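HupZ (PDB 5ESC) degrades heme in vitro and is a dimeric split-barrel protein of the pyridoxamine 5'-phosphate oxidase family. Local coordinates at residues A[76-81]-A[112-117]. Numbering follows the deposited sequence.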
ATOM      1  N   ARG A  76      -0.424  10.059   2.951  1.00 17.25           N
ATOM      2  CA  ARG A  76      -1.189   8.920   3.457  1.00 18.25           C
ATOM      3  C   ARG A  76      -2.499   9.503   4.065  1.00 17.28           C
ATOM      4  O   ARG A  76      -2.428  10.403   4.936  1.00 17.59           O
ATOM      5  CB  ARG A  76      -0.340   8.189   4.531  1.00 22.00           C
ATOM      6  CG  ARG A  76      -1.051   7.096   5.345  1.00 24.88           C
ATOM      7  CD  ARG A  76      -0.081   6.195   6.128  1.00 32.54           C
ATOM      8  NE  ARG A  76       0.643   6.957   7.125  1.00 37.48           N
ATOM      9  CZ  ARG A  76       0.336   7.011   8.411  1.00 41.00           C
ATOM     10  NH1 ARG A  76      -0.645   6.283   8.927  1.00 45.14           N
ATOM     11  NH2 ARG A  76       1.050   7.781   9.219  1.00 47.13           N
ATOM     12  N   PHE A  77      -3.651   9.055   3.564  1.00 15.67           N
ATOM     13  CA  PHE A  77      -4.972   9.473   4.045  1.00 15.46           C
ATOM     14  C   PHE A  77      -5.538   8.327   4.919  1.00 16.63           C
ATOM     15  O   PHE A  77      -5.699   7.124   4.487  1.00 15.35           O
ATOM     16  CB  PHE A  77      -5.874   9.795   2.867  1.00 13.98           C
ATOM     17  CG  PHE A  77      -5.342  10.865   1.986  1.00 16.53           C
ATOM     18  CD1 PHE A  77      -4.385  10.595   1.042  1.00 17.24           C
ATOM     19  CD2 PHE A  77      -5.735  12.189   2.152  1.00 16.67           C
ATOM     20  CE1 PHE A  77      -3.810  11.598   0.269  1.00 18.03           C
ATOM     21  CE2 PHE A  77      -5.205  13.199   1.360  1.00 16.73           C
ATOM     22  CZ  PHE A  77      -4.216  12.902   0.413  1.00 15.21           C
ATOM     23  N   VAL A  78      -5.867   8.643   6.144  1.00 13.74           N
ATOM     24  CA  VAL A  78      -6.397   7.665   7.047  1.00 14.36           C
ATOM     25  C   VAL A  78      -7.836   7.942   7.354  1.00 14.19           C
ATOM     26  O   VAL A  78      -8.172   9.114   7.642  1.00 13.40           O
ATOM     27  CB  VAL A  78      -5.631   7.621   8.379  1.00 15.48           C
ATOM     28  CG1 VAL A  78      -6.202   6.536   9.320  1.00 18.76           C
ATOM     29  CG2 VAL A  78      -4.150   7.357   8.146  1.00 18.98           C
ATOM     30  N   GLY A  79      -8.680   6.902   7.405  1.00 12.57           N
ATOM     31  CA  GLY A  79     -10.082   7.148   7.818  1.00 15.36           C
ATOM     32  C   GLY A  79     -10.913   5.910   7.909  1.00 13.43           C
ATOM     33  O   GLY A  79     -10.349   4.797   8.147  1.00 13.25           O
ATOM     34  N   THR A  80     -12.230   6.076   7.763  1.00 12.55           N
ATOM     35  CA  THR A  80     -13.163   4.998   7.828  1.00 13.81           C
ATOM     36  C   THR A  80     -13.962   4.981   6.511  1.00 13.28           C
ATOM     37  O   THR A  80     -14.242   6.040   5.978  1.00 13.92           O
ATOM     38  CB  THR A  80     -14.115   5.134   9.046  1.00 16.53           C
ATOM     39  OG1 THR A  80     -14.825   3.904   9.204  1.00 17.70           O
ATOM     40  CG2 THR A  80     -15.158   6.270   8.899  1.00 17.76           C
ATOM     41  N   ALA A  81     -14.259   3.790   6.020  1.00 11.02           N
ATOM     42  CA  ALA A  81     -14.892   3.573   4.737  1.00 10.71           C
ATOM     43  C   ALA A  81     -16.167   2.785   4.796  1.00 11.94           C
ATOM     44  O   ALA A  81     -16.409   2.043   5.789  1.00 10.81           O
ATOM     45  CB  ALA A  81     -13.908   2.919   3.767  1.00 10.66           C
ATOM     46  N   VAL A 112     -12.227  10.744   5.248  1.00 14.00           N
ATOM     47  CA  VAL A 112     -10.903  11.051   5.643  1.00 14.75           C
ATOM     48  C   VAL A 112     -10.873  11.686   7.045  1.00 15.08           C
ATOM     49  O   VAL A 112     -11.597  12.645   7.324  1.00 14.43           O
ATOM     50  CB  VAL A 112     -10.199  11.934   4.623  1.00 14.72           C
ATOM     51  CG1 VAL A 112      -8.865  12.431   5.184  1.00 15.98           C
ATOM     52  CG2 VAL A 112      -9.959  11.169   3.355  1.00 15.58           C
ATOM     53  N   GLU A 113     -10.074  11.111   7.936  1.00 16.73           N
ATOM     54  CA  GLU A 113      -9.933  11.606   9.345  1.00 17.33           C
ATOM     55  C   GLU A 113      -8.617  12.276   9.629  1.00 18.67           C
ATOM     56  O   GLU A 113      -8.568  13.249  10.377  1.00 18.41           O
ATOM     57  CB  GLU A 113     -10.134  10.451  10.353  1.00 18.90           C
ATOM     58  CG  GLU A 113     -11.562   9.912  10.322  1.00 20.93           C
ATOM     59  CD  GLU A 113     -11.794   8.629  11.146  1.00 26.14           C
ATOM     60  OE1 GLU A 113     -10.887   7.954  11.680  1.00 37.87           O
ATOM     61  OE2 GLU A 113     -12.956   8.277  11.272  1.00 33.39           O
ATOM     62  N   ARG A 114      -7.552  11.747   9.068  1.00 18.04           N
ATOM     63  CA  ARG A 114      -6.232  12.362   9.149  1.00 21.55           C
ATOM     64  C   ARG A 114      -5.411  12.169   7.914  1.00 21.45           C
ATOM     65  O   ARG A 114      -5.671  11.235   7.121  1.00 19.43           O
ATOM     66  CB  ARG A 114      -5.469  11.894  10.355  1.00 25.02           C
ATOM     67  CG  ARG A 114      -5.921  10.648  10.976  1.00 33.26           C
ATOM     68  CD  ARG A 114      -5.994  10.673  12.488  1.00 39.89           C
ATOM     69  NE  ARG A 114      -5.598   9.326  12.883  1.00 48.25           N
ATOM     70  CZ  ARG A 114      -6.352   8.214  12.797  1.00 54.27           C
ATOM     71  NH1 ARG A 114      -7.621   8.250  12.363  1.00 51.48           N
ATOM     72  NH2 ARG A 114      -5.814   7.046  13.168  1.00 52.29           N
ATOM     73  N   ILE A 115      -4.469  13.080   7.718  1.00 20.14           N
ATOM     74  CA  ILE A 115      -3.578  13.108   6.585  1.00 20.68           C
ATOM     75  C   ILE A 115      -2.122  13.234   7.097  1.00 24.30           C
ATOM     76  O   ILE A 115      -1.850  13.945   8.090  1.00 22.30           O
ATOM     77  CB  ILE A 115      -3.906  14.228   5.624  1.00 21.74           C
ATOM     78  CG1 ILE A 115      -5.399  14.206   5.239  1.00 22.69           C
ATOM     79  CG2 ILE A 115      -2.926  14.161   4.432  1.00 20.48           C
ATOM     80  CD1 ILE A 115      -5.888  15.475   4.549  1.00 28.52           C
ATOM     81  N   PHE A 116      -1.219  12.462   6.482  1.00 25.86           N
ATOM     82  CA  PHE A 116       0.242  12.424   6.866  1.00 28.57           C
ATOM     83  C   PHE A 116       1.055  12.617   5.626  1.00 30.50           C
ATOM     84  O   PHE A 116       0.697  12.116   4.569  1.00 24.26           O
ATOM     85  CB  PHE A 116       0.630  11.112   7.547  1.00 26.60           C
ATOM     86  CG  PHE A 116      -0.109  10.872   8.838  1.00 30.31           C
ATOM     87  CD1 PHE A 116       0.290  11.512  10.023  1.00 31.62           C
ATOM     88  CD2 PHE A 116      -1.218  10.072   8.882  1.00 25.96           C
ATOM     89  CE1 PHE A 116      -0.402  11.300  11.219  1.00 32.28           C
ATOM     90  CE2 PHE A 116      -1.915   9.849  10.074  1.00 28.51           C
ATOM     91  CZ  PHE A 116      -1.516  10.453  11.247  1.00 31.32           C
ATOM     92  N   ASN A 117       2.088  13.440   5.733  1.00 32.26           N
ATOM     93  CA  ASN A 117       2.942  13.752   4.615  1.00 39.69           C
ATOM     94  C   ASN A 117       3.921  12.592   4.629  1.00 42.03           C
ATOM     95  O   ASN A 117       4.368  12.228   5.697  1.00 44.73           O
ATOM     96  CB  ASN A 117       3.650  15.125   4.841  1.00 45.91           C
ATOM     97  CG  ASN A 117       4.121  15.809   3.527  1.00 46.79           C
ATOM     98  OD1 ASN A 117       4.822  15.198   2.691  1.00 44.38           O
ATOM     99  ND2 ASN A 117       3.773  17.104   3.373  1.00 49.09           N
TER
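Residues 76-81 and 112-117 pair as antiparallel strands; the axes of these short segments come within 4.4 Å, with 163° between their N-to-C directions. They belong to two neighbouring strands, 73-84 and 106-117, of the split-barrel fold, and a classic beta bulge interrupts their pairing. Arg76 and Phe116 form a hydrogen-bonded pair, bonded in both directions between backbone N and O. Phe77 and Ile115 follow as a non-hydrogen-bonded pair. At the bulge, Glu113 and Arg114 both face Val78. Val78 O accepts two bonds, from Glu113 N at 2.8 Å and from Arg114 N at 3.1 Å, while Val78 N donates to Arg114 O. Beyond the bulge, Gly79 lies opposite Val112, with their CA atoms 4.5 Å apart.

Phe77 and Ile115 point to the same face of the sheet, side by side. Ile115 CG1 lies 3.7 Å from Phe77 CD2 and meets the ring obliquely. Helix 4-12 covers this face, placing Ile10 on Phe77 and Met6 on Ile115. Phe42 also meets the Phe77 ring edge-to-face.

Arg76, Val78, Arg114 and Phe116 occupy the other face. The Val78 side chain touches two side chains of the partner strand: CG2 approaches the edge of the Phe116 ring, and CG1 sits over one face of the Arg114 guanidinium. In plane at the edge of that guanidinium, Glu113 OE1 forms a salt bridge with Arg114 NH1 at 3.3 Å. Arg76 NH1 has its own salt bridge, to Glu63 on strand 61-68. The Arg76 chain leaves the backbone extended, then bends at chi3 (64°), which brings the guanidinium back over Phe116. The guanidinium and ring planes are 4° apart, and Arg76 NH2 lies over one face of the ring toward its rim, 3.2 Å from Phe116 CD2.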